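Local coordinates for protein arginine N-methyltransferase SFM1 (Saccharomyces cerevisiae, PDB 5C74), which transfers one methyl group from S-adenosyl-L-methionine to an arginine of ribosomal protein S3, as an arginine N-methyltransferase of the SPOUT superfamily, at residues A[5-10]-A[35-40]; A[59-64]-A[122-127]. One frame throughout, in Å; residues are numbered along the deposited sequence.

Interaction 1. Residues A[5-10]-A[35-40]; sequences IEHMEE and SSLPES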
loop_
_atom_site.group_PDB
_atom_site.type_symbol
_atom_site.label_atom_id
_atom_site.label_comp_id
_atom_site.label_asym_id
_atom_site.label_seq_id
_atom_site.Cartn_x
_atom_site.Cartn_y
_atom_site.Cartn_z
ATOM N N ILE A 5 -3.269 5.884 14.461
ATOM C CA ILE A 5 -2.841 6.295 13.127
ATOM C C ILE A 5 -4.038 6.284 12.210
ATOM O O ILE A 5 -4.682 5.254 12.052
ATOM C CB ILE A 5 -1.752 5.354 12.543
ATOM C CG1 ILE A 5 -0.499 5.354 13.422
ATOM C CG2 ILE A 5 -1.402 5.772 11.115
ATOM C CD1 ILE A 5 0.516 4.317 13.011
ATOM N N GLU A 6 -4.357 7.418 11.612
ATOM C CA GLU A 6 -5.439 7.432 10.642
ATOM C C GLU A 6 -4.912 6.813 9.356
ATOM O O GLU A 6 -3.949 7.311 8.775
ATOM C CB GLU A 6 -5.938 8.853 10.383
ATOM C CG GLU A 6 -6.531 9.546 11.610
ATOM C CD GLU A 6 -7.353 10.764 11.233
ATOM O OE1 GLU A 6 -6.846 11.599 10.442
ATOM O OE2 GLU A 6 -8.514 10.867 11.702
ATOM N N HIS A 7 -5.541 5.738 8.904
ATOM C CA HIS A 7 -5.084 5.059 7.700
ATOM C C HIS A 7 -6.168 5.265 6.671
ATOM O O HIS A 7 -7.000 4.401 6.483
ATOM C CB HIS A 7 -4.826 3.567 7.958
ATOM C CG HIS A 7 -4.221 2.845 6.786
ATOM N ND1 HIS A 7 -2.866 2.615 6.671
ATOM C CD2 HIS A 7 -4.789 2.311 5.673
ATOM C CE1 HIS A 7 -2.623 1.970 5.539
ATOM N NE2 HIS A 7 -3.774 1.772 4.917
ATOM N N MET A 8 -6.167 6.434 6.038
ATOM C CA MET A 8 -7.290 6.861 5.211
ATOM C C MET A 8 -6.997 6.645 3.734
ATOM O O MET A 8 -7.112 7.560 2.917
ATOM C CB MET A 8 -7.615 8.334 5.468
ATOM C CG MET A 8 -8.018 8.655 6.932
ATOM S SD MET A 8 -8.237 10.430 7.288
ATOM C CE MET A 8 -9.768 10.769 6.424
ATOM N N GLU A 9 -6.593 5.434 3.403
ATOM C CA GLU A 9 -6.272 5.109 2.025
ATOM C C GLU A 9 -6.563 3.647 1.841
ATOM O O GLU A 9 -6.541 2.868 2.792
ATOM C CB GLU A 9 -4.804 5.423 1.698
ATOM C CG GLU A 9 -3.814 4.501 2.409
ATOM C CD GLU A 9 -2.356 4.880 2.176
ATOM O OE1 GLU A 9 -1.525 4.597 3.067
ATOM O OE2 GLU A 9 -2.041 5.449 1.107
ATOM N N GLU A 10 -6.860 3.273 0.609
ATOM C CA GLU A 10 -7.082 1.884 0.287
ATOM C C GLU A 10 -5.731 1.173 0.231
ATOM O O GLU A 10 -4.790 1.690 -0.364
ATOM C CB GLU A 10 -7.804 1.769 -1.056
ATOM C CG GLU A 10 -8.159 0.367 -1.437
ATOM C CD GLU A 10 -9.104 -0.259 -0.445
ATOM O OE1 GLU A 10 -8.950 -1.467 -0.171
ATOM O OE2 GLU A 10 -9.999 0.461 0.053
ATOM N N SER A 35 -7.297 4.002 12.544
ATOM C CA SER A 35 -8.659 4.510 12.483
ATOM C C SER A 35 -8.964 5.116 11.118
ATOM O O SER A 35 -8.062 5.365 10.323
ATOM C CB SER A 35 -8.889 5.560 13.578
ATOM O OG SER A 35 -8.083 6.700 13.333
ATOM N N SER A 36 -10.246 5.368 10.884
ATOM C CA SER A 36 -10.751 5.940 9.637
ATOM C C SER A 36 -10.322 5.160 8.393
ATOM O O SER A 36 -10.147 5.756 7.330
ATOM C CB SER A 36 -10.330 7.413 9.502
ATOM O OG SER A 36 -10.933 8.191 10.537
ATOM N N LEU A 37 -10.210 3.837 8.512
ATOM C CA LEU A 37 -10.046 2.995 7.317
ATOM C C LEU A 37 -11.225 3.198 6.375
ATOM O O LEU A 37 -12.336 3.513 6.827
ATOM C CB LEU A 37 -9.925 1.513 7.693
ATOM C CG LEU A 37 -8.445 1.158 7.922
ATOM C CD1 LEU A 37 -7.968 1.653 9.295
ATOM C CD2 LEU A 37 -8.177 -0.313 7.763
ATOM N N PRO A 38 -10.996 3.011 5.063
ATOM C CA PRO A 38 -12.083 3.118 4.084
ATOM C C PRO A 38 -13.280 2.261 4.476
ATOM O O PRO A 38 -13.139 1.171 5.052
ATOM C CB PRO A 38 -11.439 2.622 2.783
ATOM C CG PRO A 38 -9.971 2.947 2.962
ATOM C CD PRO A 38 -9.713 2.658 4.428
ATOM N N GLU A 39 -14.467 2.773 4.180
ATOM C CA GLU A 39 -15.686 2.145 4.658
ATOM C C GLU A 39 -15.843 0.698 4.171
ATOM O O GLU A 39 -16.515 -0.104 4.810
ATOM C CB GLU A 39 -16.898 2.983 4.237
ATOM C CG GLU A 39 -18.098 2.834 5.160
ATOM C CD GLU A 39 -17.933 3.560 6.506
ATOM O OE1 GLU A 39 -16.868 4.146 6.786
ATOM O OE2 GLU A 39 -18.895 3.547 7.299
ATOM N N SER A 40 -15.200 0.364 3.056
ATOM C CA SER A 40 -15.340 -0.963 2.451
ATOM C C SER A 40 -14.417 -2.000 3.080
ATOM O O SER A 40 -14.424 -3.164 2.690
ATOM C CB SER A 40 -15.058 -0.891 0.944
ATOM O OG SER A 40 -15.968 -0.018 0.303
HETATM O O HOH W 1 -9.620 9.002 12.939
#
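Glu-6 and Ser-35 point their side chains to the same face of the sheet as parallel neighbours, with Glu-6 CG 3.7 Å from Ser-35 OG. One water joins the polar ends: it donates to Glu-6 OE2 at 2.5 Å and is hydrogen-bonded to the hydroxyls of Ser-35 and Ser-36. Glu-6 OE1 turns to the backbone N of Gly-106 and to Arg-116, so both carboxylate oxygens are held. Ser-35 straddles Ile-5 and His-7 in the parallel manner: its N donates to Ile-5 O, and Ser-35 O accepts from His-7 N at 2.9 Å. This pair closes the C-terminal ends of strands 2-6 and 32-35, neighbours in the six-stranded parallel sheet of the SPOUT-family domain. Beyond it both chains run on as loops, in nearly the same direction. His-7 CB lies 3.9 Å from Leu-37 CD1; with CG anti to the backbone N (chi1 -174°), the His-7 ring is placed to meet Leu-37 CG obliquely, stack on Phe-12 and bond Tyr-20 through ND1. Met-8 CG rests 3.7 Å from Ser-36 CB. Pro-38 sets its ring against the other loop, CG 3.4 Å from Glu-9 O, and Glu-10, bent at chi2 (62°), brings OE2 back to 3.8 Å from Pro-38 CB. Cutting Pro-38 down to a glycine would probably open a gap beside Glu-9 O and the Glu-10 carboxylate and let the 35-40 loop flex. Glu-10 also packs on Asp-198 of the second subunit.

Interaction 2. Residues A[59-64]-A[122-127]; sequences TKDLKG and TAYPNL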
loop_
_atom_site.group_PDB
_atom_site.type_symbol
_atom_site.label_atom_id
_atom_site.label_comp_id
_atom_site.label_asym_id
_atom_site.label_seq_id
_atom_site.Cartn_x
_atom_site.Cartn_y
_atom_site.Cartn_z
ATOM N N THR A 59 -13.023 1.355 10.879
ATOM C CA THR A 59 -13.379 2.359 9.876
ATOM C C THR A 59 -13.885 3.629 10.563
ATOM O O THR A 59 -13.952 4.691 9.950
ATOM C CB THR A 59 -14.448 1.857 8.907
ATOM O OG1 THR A 59 -15.646 1.567 9.635
ATOM C CG2 THR A 59 -13.976 0.571 8.225
ATOM N N LYS A 60 -14.239 3.522 11.841
ATOM C CA LYS A 60 -14.666 4.712 12.588
ATOM C C LYS A 60 -13.495 5.667 12.807
ATOM O O LYS A 60 -12.343 5.244 12.768
ATOM C CB LYS A 60 -15.252 4.319 13.946
ATOM C CG LYS A 60 -16.477 3.410 13.864
ATOM C CD LYS A 60 -17.062 3.195 15.250
ATOM C CE LYS A 60 -18.220 2.204 15.215
ATOM N NZ LYS A 60 -17.822 0.839 14.733
ATOM N N ASP A 61 -13.766 6.941 13.080
ATOM C CA ASP A 61 -12.653 7.833 13.375
ATOM C C ASP A 61 -12.232 7.665 14.831
ATOM O O ASP A 61 -12.766 6.809 15.552
ATOM C CB ASP A 61 -12.990 9.300 13.046
ATOM C CG ASP A 61 -14.024 9.930 13.986
ATOM O OD1 ASP A 61 -14.327 9.397 15.079
ATOM O OD2 ASP A 61 -14.530 11.011 13.618
ATOM N N LEU A 62 -11.292 8.488 15.277
ATOM C CA LEU A 62 -10.663 8.251 16.574
ATOM C C LEU A 62 -11.669 8.326 17.719
ATOM O O LEU A 62 -11.470 7.710 18.769
ATOM C CB LEU A 62 -9.504 9.238 16.801
ATOM C CG LEU A 62 -9.799 10.714 17.108
ATOM C CD1 LEU A 62 -8.506 11.424 17.491
ATOM C CD2 LEU A 62 -10.473 11.455 15.959
ATOM N N LYS A 63 -12.763 9.050 17.516
ATOM C CA LYS A 63 -13.773 9.179 18.559
ATOM C C LYS A 63 -14.710 7.970 18.612
ATOM O O LYS A 63 -15.574 7.890 19.480
ATOM C CB LYS A 63 -14.572 10.468 18.369
ATOM C CG LYS A 63 -13.839 11.700 18.917
ATOM C CD LYS A 63 -13.834 11.697 20.452
ATOM C CE LYS A 63 -15.186 12.149 20.995
ATOM N NZ LYS A 63 -15.259 12.047 22.478
ATOM N N GLY A 64 -14.524 7.019 17.699
ATOM C CA GLY A 64 -15.300 5.779 17.726
ATOM C C GLY A 64 -14.492 4.594 18.244
ATOM O O GLY A 64 -14.984 3.473 18.361
ATOM N N THR A 122 -11.948 20.903 13.897
ATOM C CA THR A 122 -13.273 21.442 13.656
ATOM C C THR A 122 -14.353 20.432 14.078
ATOM O O THR A 122 -15.410 20.813 14.601
ATOM C CB THR A 122 -13.463 21.820 12.166
ATOM O OG1 THR A 122 -12.504 22.833 11.812
ATOM C CG2 THR A 122 -14.869 22.348 11.916
ATOM N N ALA A 123 -14.095 19.148 13.848
ATOM C CA ALA A 123 -15.053 18.122 14.256
ATOM C C ALA A 123 -15.115 17.986 15.776
ATOM O O ALA A 123 -16.194 17.821 16.346
ATOM C CB ALA A 123 -14.708 16.786 13.625
ATOM N N TYR A 124 -13.954 18.075 16.419
ATOM C CA TYR A 124 -13.824 17.850 17.864
ATOM C C TYR A 124 -12.985 18.944 18.526
ATOM O O TYR A 124 -11.847 18.697 18.936
ATOM C CB TYR A 124 -13.203 16.472 18.119
ATOM C CG TYR A 124 -13.928 15.360 17.385
ATOM C CD1 TYR A 124 -15.249 15.057 17.692
ATOM C CD2 TYR A 124 -13.297 14.616 16.387
ATOM C CE1 TYR A 124 -15.931 14.046 17.019
ATOM C CE2 TYR A 124 -13.972 13.591 15.715
ATOM C CZ TYR A 124 -15.286 13.318 16.034
ATOM O OH TYR A 124 -15.972 12.308 15.383
ATOM N N PRO A 125 -13.551 20.160 18.636
ATOM C CA PRO A 125 -12.735 21.306 19.050
ATOM C C PRO A 125 -12.212 21.220 20.490
ATOM O O PRO A 125 -11.205 21.858 20.782
ATOM C CB PRO A 125 -13.685 22.500 18.864
ATOM C CG PRO A 125 -15.052 21.922 18.817
ATOM C CD PRO A 125 -14.903 20.562 18.215
ATOM N N ASN A 126 -12.857 20.439 21.352
ATOM C CA ASN A 126 -12.383 20.252 22.728
ATOM C C ASN A 126 -11.327 19.157 22.888
ATOM O O ASN A 126 -10.726 19.003 23.954
ATOM C CB ASN A 126 -13.557 19.911 23.640
ATOM C CG ASN A 126 -14.592 21.002 23.687
ATOM O OD1 ASN A 126 -14.260 22.186 23.659
ATOM N ND2 ASN A 126 -15.860 20.612 23.764
ATOM N N LEU A 127 -11.112 18.377 21.840
ATOM C CA LEU A 127 -10.396 17.107 22.008
ATOM C C LEU A 127 -8.862 17.177 21.967
ATOM O O LEU A 127 -8.183 16.607 22.827
ATOM C CB LEU A 127 -10.869 16.123 20.934
ATOM C CG LEU A 127 -10.221 14.746 20.956
ATOM C CD1 LEU A 127 -10.539 14.035 22.257
ATOM C CD2 LEU A 127 -10.690 13.922 19.736
#
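Asp-61 and Tyr-124 reach toward each other from backbones that stay well apart, the closest CA atoms, those of Lys-63 and Tyr-124, being 8.7 Å from one another, so side chains alone bridge the two segments. Tyr-124 OH donates to Asp-61 OD2 at 2.6 Å, and OD2 accepts through its syn lone pair; that oxygen lies at the ring edge, in its plane, and the carboxylate is turned 78° against the ring. The other oxygen, OD1, takes the backbone N of Lys-63 at 2.9 Å from above the carboxylate plane, an Asx turn that helps fix the rotation of the acid. Lys-63 then runs back across the tyrosine: its CG sits over the ring centre, 3.5 Å from the centroid and 8° off the normal, a CH-pi contact. The opposite face is met by Ala-123 CB, offset toward the rim, so the ring is sandwiched. The bend of the lysine at chi2 (-72°) carries CD to 3.9 Å from Leu-127 CD2. Leu-62 faces Leu-127 tip to tip, CD1 to CD2 at 4.0 Å, and its CD2 meets Tyr-124 CE2 obliquely at 4.1 Å. Leu-127 N donates to Tyr-124 O within the turn that carries both residues. The contact ties the loop between strand 56-57 and helix 65-68 to the end of helix 116-123, just ahead of strand 128-131; strands 56-57 and 128-131 are the outermost of the parallel sheet within this chain.

In the fold
Interactions 1 and 2 lie on the same side of the chain's centre and meet directly: Ser-36 N probably bonds Lys-60 O at 2.8 Å, and Ser-36 OG packs on the CA of Asp-61. Each uses one of two loops leaving neighbouring parallel strands, 32-35 in interaction 1 and 56-57 in interaction 2. Both are partly buried. Interaction 1 begins in the sheet, with backbone bonding and a buried glutamate, and ends at the surface near the second subunit. Interaction 2 lies farther out, its centre about 18 Å from the chain centre against about 14 Å; side chains do its work, an exposed lysine covering the tyrosine. Helix 116-123 serves both, through Arg-116 beside 5-10 and Tyr-124 just past its end.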